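Local structure of early transcribed membrane protein 13 (Plasmodium falciparum, 2VWA) at residues A[17-22]-A[74-79]; A[34-39]-A[89-94]. The protein is a sporozoite protein essential for liver-stage development of the malaria parasite, and its soluble domain binds phosphatidylethanolamine, though its precise role is uncertain. All blocks are in the same frame, centred on the assembly; numbering follows the deposited sequence.

How the contacts relate
Contact 1 ties the loop leading into helix 21-41 to the start of helix 74-99 by polar bonds; contact 2 joins the two helices further along, largely by apolar packing. Their centres are about 22 Å apart, on opposite sides of the chain's centre, and their nearest atoms about 11 Å apart. The two sites do not touch, yet the bound phosphatidylethanolamine relates to both. Contact 2 supplies three residues to the lipid pocket: Gln36 at the phosphate, Val91 at an ester carbonyl and Lys90 along the start of an acyl chain. Contact 1 contributes Lys79, which the lipid also touches.

Contact 1: A[17-22]-A[74-79]; sequences VDVSIK and KYQENK
Gln76 reaches from the first turn of helix 74-99 to the backbone of Val19 and uses both ends of its amide there. Its OE1 accepts the Val19 N-H at 3.0 Å, the N-H approaching one lone pair of the oxygen within the carbonyl plane. Its NE2 donates to Val19 O at 2.8 Å, a bond with an N-H...O angle of 154°; the acceptor lies almost in the plane of the glutamine amide, although the amide nitrogen stands 31° off the plane of the Val19 carbonyl. With one residue gripped through both its N-H and its C=O, rotation of the amide is well defined.

The same amide is bordered by side chains. Asp18 CB lies over one face, 3.6 Å from Gln76 NE2, with the carboxylate turned 42° from the amide plane. On the opposite face Val19 CG2, set between its own backbone N and carbonyl carbon, comes within 3.6 Å of Gln76 NE2. Beyond CG the glutamine chain is extended, which carries the amide out to the loop.

The next shell fixes these groups. Gln76 OE1 also accepts a hydrogen bond from Ser73 N, so two backbone N-H groups share this oxygen, and Asp18 OD1 is hydrogen-bonded to Ser73 OG. Val19 packs on Tyr24, Ile70 and Leu72, while Tyr24 also touches Gln76 and makes a cation-pi contact with Lys79.

Ser20 follows at the N-cap of helix 21-41, its OG making a weak hydrogen bond to Arg23 N. The arrangement is thus a two-bond pairing of a glutamine amide with the N-H and C=O of a single loop residue, and it ties the loop that leads into helix 21-41 to the start of helix 74-99 in this all-helical UIS3 soluble domain.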
loop_
_atom_site.group_PDB
_atom_site.type_symbol
_atom_site.label_atom_id
_atom_site.label_comp_id
_atom_site.label_asym_id
_atom_site.label_seq_id
_atom_site.Cartn_x
_atom_site.Cartn_y
_atom_site.Cartn_z
ATOM N N VAL A 17 0.901 -18.851 6.118
ATOM C CA VAL A 17 0.470 -18.811 7.516
ATOM C C VAL A 17 0.033 -17.389 7.928
ATOM O O VAL A 17 0.878 -16.513 8.126
ATOM C CB VAL A 17 1.607 -19.279 8.456
ATOM C CG1 VAL A 17 1.135 -19.305 9.909
ATOM C CG2 VAL A 17 2.090 -20.671 8.035
ATOM N N ASP A 18 -1.277 -17.172 8.037
ATOM C CA ASP A 18 -1.836 -15.858 8.353
ATOM C C ASP A 18 -1.331 -15.288 9.691
ATOM O O ASP A 18 -1.142 -16.050 10.665
ATOM C CB ASP A 18 -3.369 -15.926 8.460
ATOM C CG ASP A 18 -4.067 -16.248 7.147
ATOM O OD1 ASP A 18 -3.453 -16.135 6.064
ATOM O OD2 ASP A 18 -5.272 -16.605 7.205
ATOM N N VAL A 19 -1.128 -13.963 9.742
ATOM C CA VAL A 19 -1.019 -13.283 11.036
ATOM C C VAL A 19 -2.452 -13.091 11.562
ATOM O O VAL A 19 -3.411 -13.243 10.809
ATOM C CB VAL A 19 -0.308 -11.901 10.941
ATOM C CG1 VAL A 19 1.100 -12.026 10.377
ATOM C CG2 VAL A 19 -1.206 -10.851 10.143
ATOM N N SER A 20 -2.608 -12.763 12.840
ATOM C CA SER A 20 -3.944 -12.546 13.403
ATOM C C SER A 20 -4.678 -11.350 12.786
ATOM O O SER A 20 -4.054 -10.425 12.253
ATOM C CB SER A 20 -3.849 -12.314 14.912
ATOM O OG SER A 20 -3.172 -11.101 15.175
ATOM N N ILE A 21 -5.995 -11.351 12.890
ATOM C CA ILE A 21 -6.789 -10.221 12.421
ATOM C C ILE A 21 -6.353 -8.862 13.041
ATOM O O ILE A 21 -6.229 -7.868 12.315
ATOM C CB ILE A 21 -8.312 -10.491 12.595
ATOM C CG1 ILE A 21 -8.740 -11.634 11.642
ATOM C CG2 ILE A 21 -9.135 -9.226 12.312
ATOM C CD1 ILE A 21 -10.295 -11.995 11.654
ATOM N N LYS A 22 -6.113 -8.824 14.353
ATOM C CA LYS A 22 -5.593 -7.618 14.998
ATOM C C LYS A 22 -4.296 -7.054 14.359
ATOM O O LYS A 22 -4.206 -5.871 14.037
ATOM C CB LYS A 22 -5.439 -7.833 16.513
ATOM C CG LYS A 22 -6.766 -7.813 17.253
ATOM C CD LYS A 22 -6.588 -7.961 18.763
ATOM C CE LYS A 22 -7.935 -7.790 19.505
ATOM N NZ LYS A 22 -8.838 -8.988 19.262
ATOM N N LYS A 74 0.216 -14.837 1.696
ATOM C CA LYS A 74 -0.038 -14.436 0.311
ATOM C C LYS A 74 -1.446 -13.891 0.218
ATOM O O LYS A 74 -1.669 -12.798 -0.334
ATOM C CB LYS A 74 0.125 -15.606 -0.668
ATOM C CG LYS A 74 0.298 -15.166 -2.143
ATOM C CD LYS A 74 -0.150 -16.234 -3.155
ATOM C CE LYS A 74 1.004 -17.146 -3.640
ATOM N NZ LYS A 74 1.508 -18.149 -2.621
ATOM N N TYR A 75 -2.393 -14.627 0.796
ATOM C CA TYR A 75 -3.787 -14.199 0.782
ATOM C C TYR A 75 -3.974 -12.854 1.512
ATOM O O TYR A 75 -4.787 -12.019 1.080
ATOM C CB TYR A 75 -4.721 -15.311 1.312
ATOM C CG TYR A 75 -6.053 -14.840 1.869
ATOM C CD1 TYR A 75 -7.222 -14.819 1.088
ATOM C CD2 TYR A 75 -6.153 -14.448 3.200
ATOM C CE1 TYR A 75 -8.447 -14.384 1.646
ATOM C CE2 TYR A 75 -7.341 -14.019 3.747
ATOM C CZ TYR A 75 -8.462 -13.980 2.983
ATOM O OH TYR A 75 -9.598 -13.544 3.621
ATOM N N GLN A 76 -3.211 -12.631 2.587
ATOM C CA GLN A 76 -3.344 -11.405 3.350
ATOM C C GLN A 76 -2.716 -10.245 2.617
ATOM O O GLN A 76 -3.181 -9.136 2.726
ATOM C CB GLN A 76 -2.727 -11.536 4.732
ATOM C CG GLN A 76 -3.714 -11.956 5.791
ATOM C CD GLN A 76 -3.046 -12.480 7.042
ATOM O OE1 GLN A 76 -1.913 -12.939 7.000
ATOM N NE2 GLN A 76 -3.742 -12.406 8.162
ATOM N N GLU A 77 -1.664 -10.528 1.863
ATOM C CA GLU A 77 -0.946 -9.525 1.098
ATOM C C GLU A 77 -1.819 -9.009 -0.047
ATOM O O GLU A 77 -1.920 -7.809 -0.231
ATOM C CB GLU A 77 0.408 -10.087 0.599
ATOM C CG GLU A 77 1.182 -9.138 -0.320
ATOM C CD GLU A 77 2.557 -9.639 -0.719
ATOM O OE1 GLU A 77 3.420 -9.878 0.181
ATOM O OE2 GLU A 77 2.779 -9.765 -1.952
ATOM N N ASN A 78 -2.458 -9.915 -0.791
ATOM C CA ASN A 78 -3.438 -9.537 -1.826
ATOM C C ASN A 78 -4.647 -8.776 -1.282
ATOM O O ASN A 78 -5.145 -7.842 -1.908
ATOM C CB ASN A 78 -3.907 -10.762 -2.617
ATOM C CG ASN A 78 -2.760 -11.499 -3.300
ATOM O OD1 ASN A 78 -1.714 -10.916 -3.595
ATOM N ND2 ASN A 78 -2.940 -12.803 -3.528
ATOM N N LYS A 79 -5.133 -9.164 -0.113
ATOM C CA LYS A 79 -6.225 -8.438 0.494
ATOM C C LYS A 79 -5.741 -7.005 0.947
ATOM O O LYS A 79 -6.466 -6.019 0.825
ATOM C CB LYS A 79 -6.810 -9.291 1.619
ATOM C CG LYS A 79 -8.051 -8.735 2.269
ATOM C CD LYS A 79 -8.820 -9.794 3.075
ATOM C CE LYS A 79 -9.494 -9.149 4.319
ATOM N NZ LYS A 79 -9.208 -9.925 5.605
#

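Contact 2: A[34-39]-A[89-94]. With PTY (phosphatidylethanolamine), chain G.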
loop_
_atom_site.group_PDB
_atom_site.type_symbol
_atom_site.label_atom_id
_atom_site.label_comp_id
_atom_site.label_asym_id
_atom_site.label_seq_id
_atom_site.Cartn_x
_atom_site.Cartn_y
_atom_site.Cartn_z
ATOM N N SER A 34 0.784 5.389 5.324
ATOM C CA SER A 34 2.116 5.503 4.788
ATOM C C SER A 34 2.118 5.760 3.275
ATOM O O SER A 34 2.906 6.543 2.766
ATOM C CB SER A 34 2.937 4.285 5.205
ATOM O OG SER A 34 4.066 4.112 4.374
ATOM N N ILE A 35 1.217 5.115 2.559
ATOM C CA ILE A 35 1.167 5.271 1.129
ATOM C C ILE A 35 0.377 6.551 0.825
ATOM O O ILE A 35 0.548 7.169 -0.217
ATOM C CB ILE A 35 0.553 3.993 0.433
ATOM C CG1 ILE A 35 0.969 3.916 -1.032
ATOM C CG2 ILE A 35 -0.983 3.919 0.584
ATOM C CD1 ILE A 35 0.426 2.662 -1.748
ATOM N N GLN A 36 -0.503 6.930 1.745
ATOM C CA GLN A 36 -1.199 8.197 1.644
ATOM C C GLN A 36 -0.174 9.334 1.601
ATOM O O GLN A 36 -0.200 10.171 0.694
ATOM C CB GLN A 36 -2.139 8.372 2.822
ATOM C CG GLN A 36 -2.775 9.739 2.840
ATOM C CD GLN A 36 -3.927 9.845 3.786
ATOM O OE1 GLN A 36 -4.561 8.848 4.178
ATOM N NE2 GLN A 36 -4.229 11.070 4.152
ATOM N N LYS A 37 0.734 9.361 2.580
ATOM C CA LYS A 37 1.820 10.352 2.557
ATOM C C LYS A 37 2.675 10.306 1.304
ATOM O O LYS A 37 3.038 11.358 0.787
ATOM C CB LYS A 37 2.728 10.241 3.767
ATOM C CG LYS A 37 2.128 10.843 4.995
ATOM C CD LYS A 37 2.643 10.062 6.193
ATOM C CE LYS A 37 2.090 10.613 7.487
ATOM N NZ LYS A 37 3.116 10.384 8.545
ATOM N N HIS A 38 3.017 9.110 0.831
ATOM C CA HIS A 38 3.755 9.015 -0.422
ATOM C C HIS A 38 2.937 9.562 -1.594
ATOM O O HIS A 38 3.449 10.303 -2.417
ATOM C CB HIS A 38 4.212 7.593 -0.701
ATOM C CG HIS A 38 5.164 7.489 -1.853
ATOM N ND1 HIS A 38 4.749 7.213 -3.140
ATOM C CD2 HIS A 38 6.511 7.638 -1.913
ATOM C CE1 HIS A 38 5.803 7.188 -3.942
ATOM N NE2 HIS A 38 6.884 7.434 -3.221
ATOM N N PHE A 39 1.655 9.223 -1.649
ATOM C CA PHE A 39 0.807 9.631 -2.765
ATOM C C PHE A 39 0.534 11.126 -2.797
ATOM O O PHE A 39 0.352 11.704 -3.859
ATOM C CB PHE A 39 -0.496 8.870 -2.696
ATOM C CG PHE A 39 -1.442 9.139 -3.829
ATOM C CD1 PHE A 39 -1.300 8.462 -5.042
ATOM C CD2 PHE A 39 -2.518 10.018 -3.660
ATOM C CE1 PHE A 39 -2.209 8.658 -6.072
ATOM C CE2 PHE A 39 -3.430 10.238 -4.680
ATOM C CZ PHE A 39 -3.291 9.563 -5.887
ATOM N N GLN A 89 -8.112 5.708 -3.664
ATOM C CA GLN A 89 -9.170 6.295 -4.456
ATOM C C GLN A 89 -9.829 7.409 -3.715
ATOM O O GLN A 89 -10.138 8.460 -4.284
ATOM C CB GLN A 89 -10.187 5.231 -4.853
ATOM C CG GLN A 89 -9.681 4.376 -6.010
ATOM C CD GLN A 89 -10.557 3.182 -6.277
ATOM O OE1 GLN A 89 -11.539 2.955 -5.577
ATOM N NE2 GLN A 89 -10.209 2.406 -7.320
ATOM N N LYS A 90 -10.004 7.181 -2.424
ATOM C CA LYS A 90 -10.565 8.182 -1.532
ATOM C C LYS A 90 -9.608 9.360 -1.216
ATOM O O LYS A 90 -10.023 10.521 -1.115
ATOM C CB LYS A 90 -10.993 7.505 -0.246
ATOM C CG LYS A 90 -12.114 6.515 -0.413
ATOM C CD LYS A 90 -12.825 6.436 0.911
ATOM C CE LYS A 90 -13.358 5.081 1.204
ATOM N NZ LYS A 90 -12.261 4.184 1.654
ATOM N N VAL A 91 -8.328 9.055 -1.057
ATOM C CA VAL A 91 -7.352 10.109 -0.902
ATOM C C VAL A 91 -7.400 11.008 -2.157
ATOM O O VAL A 91 -7.486 12.221 -2.050
ATOM C CB VAL A 91 -5.928 9.529 -0.636
ATOM C CG1 VAL A 91 -4.859 10.632 -0.717
ATOM C CG2 VAL A 91 -5.874 8.782 0.730
ATOM N N TYR A 92 -7.393 10.387 -3.334
ATOM C CA TYR A 92 -7.436 11.102 -4.597
ATOM C C TYR A 92 -8.701 11.924 -4.781
ATOM O O TYR A 92 -8.663 13.011 -5.324
ATOM C CB TYR A 92 -7.338 10.089 -5.736
ATOM C CG TYR A 92 -7.036 10.681 -7.092
ATOM C CD1 TYR A 92 -6.086 11.697 -7.225
ATOM C CD2 TYR A 92 -7.681 10.218 -8.241
ATOM C CE1 TYR A 92 -5.778 12.234 -8.458
ATOM C CE2 TYR A 92 -7.384 10.762 -9.502
ATOM C CZ TYR A 92 -6.419 11.772 -9.587
ATOM O OH TYR A 92 -6.077 12.345 -10.776
ATOM N N ALA A 93 -9.830 11.379 -4.349
ATOM C CA ALA A 93 -11.106 12.094 -4.396
ATOM C C ALA A 93 -11.013 13.398 -3.650
ATOM O O ALA A 93 -11.476 14.423 -4.125
ATOM C CB ALA A 93 -12.200 11.254 -3.817
ATOM N N ASN A 94 -10.404 13.345 -2.476
ATOM C CA ASN A 94 -10.304 14.507 -1.635
ATOM C C ASN A 94 -9.352 15.533 -2.248
ATOM O O ASN A 94 -9.665 16.723 -2.282
ATOM C CB ASN A 94 -9.959 14.119 -0.199
ATOM C CG ASN A 94 -9.434 15.303 0.618
ATOM O OD1 ASN A 94 -8.215 15.511 0.730
ATOM N ND2 ASN A 94 -10.354 16.092 1.187
HETATM C C1 PTY G . -6.800 13.200 6.477
HETATM C C2 PTY G . -4.507 18.108 3.432
HETATM C C3 PTY G . -3.739 16.891 2.920
HETATM O O4 PTY G . -7.405 12.010 6.981
HETATM C C5 PTY G . -6.484 14.528 4.398
HETATM C C6 PTY G . -6.731 13.127 4.956
HETATM O O7 PTY G . -7.955 12.590 4.441
HETATM C C8 PTY G . -7.797 11.653 3.324
HETATM O O10 PTY G . -7.044 11.927 2.403
HETATM C C11 PTY G . -8.571 10.350 3.288
HETATM C C12 PTY G . -10.070 10.635 3.370
HETATM C C13 PTY G . -10.931 9.471 2.881
HETATM C C14 PTY G . -11.015 8.337 3.897
HETATM C C15 PTY G . -12.335 8.344 4.666
HETATM C C16 PTY G . -12.238 7.524 5.951
HETATM C C17 PTY G . -12.562 6.057 5.674
HETATM C C18 PTY G . -12.423 5.188 6.918
HETATM C C19 PTY G . -13.169 3.871 6.737
HETATM C C20 PTY G . -12.201 2.697 6.609
HETATM C C21 PTY G . -12.181 2.110 5.201
HETATM C C22 PTY G . -13.331 1.128 4.981
HETATM C C23 PTY G . -12.860 -0.322 4.923
HETATM C C24 PTY G . -12.742 -0.830 3.486
HETATM C C25 PTY G . -11.760 -1.996 3.445
HETATM C C26 PTY G . -11.319 -2.366 2.032
HETATM C C27 PTY G . -10.648 -3.730 2.077
HETATM C C28 PTY G . -10.737 -4.496 0.765
HETATM C C29 PTY G . -9.791 -5.681 0.812
HETATM C C30 PTY G . -8.634 12.063 7.762
HETATM C C31 PTY G . -9.967 12.322 7.089
HETATM O O30 PTY G . -8.567 11.894 8.968
HETATM C C32 PTY G . -10.833 11.065 7.094
HETATM C C33 PTY G . -12.295 11.417 6.832
HETATM C C34 PTY G . -13.232 10.716 7.817
HETATM C C35 PTY G . -14.672 10.741 7.305
HETATM C C36 PTY G . -15.639 11.151 8.415
HETATM C C37 PTY G . -16.497 9.976 8.869
HETATM C C38 PTY G . -16.843 10.091 10.350
HETATM C C39 PTY G . -16.151 9.009 11.179
HETATM C C40 PTY G . -17.165 8.068 11.834
HETATM C C41 PTY G . -16.534 6.722 12.187
HETATM C C42 PTY G . -17.146 5.584 11.372
HETATM C C43 PTY G . -17.097 4.264 12.139
HETATM C C44 PTY G . -16.571 3.139 11.267
HETATM P P1 PTY G . -3.885 15.011 4.821
HETATM O O11 PTY G . -3.131 16.195 4.015
HETATM O O12 PTY G . -2.956 13.819 4.873
HETATM O O13 PTY G . -4.406 15.587 6.120
HETATM O O14 PTY G . -5.153 14.625 3.884
HETATM N N1 PTY G . -3.821 19.317 3.019
#
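Gln36 meets Val91 where the two helices look onto the bound lipid. With chi1 near 174° CG turns away from the backbone N, and the extended chain carries the amide past Val91 to the lipid phosphate, with OE1 3.7 Å from Val91 CG2. That oxygen is hydrogen-bonded to His87 NE2. The amide nitrogen is shared: it donates to Glu40 OE2 and, weakly, to phosphate oxygen O12 of the phosphatidylethanolamine at 3.1 Å. Val91 CG2 is also 3.7 Å from the ester carbonyl oxygen O10, and beside it Lys90 lays its CB 3.7 Å from acyl carbon C13. In this all-helical domain, segments 34-39 and 89-94, on helices 21-41 and 74-99, run in broadly the same direction, crossing at -39° with their axes 10.6 Å apart, and the lipid lies along the pair.

One turn on, Phe39 fills the other part of the interface. Its CD2 touches Val91 CG1 at 3.8 Å as the two side chains run by one another from opposing backbones. The far end of the ring points to Tyr92, whose CD1 meets the rim of the phenyl ring, close to its plane, 3.8 Å from Phe39 CZ. The two ring planes are nearly perpendicular (86°), and Tyr56, Val51, Lys47 and Leu88 pack around the phenyl group.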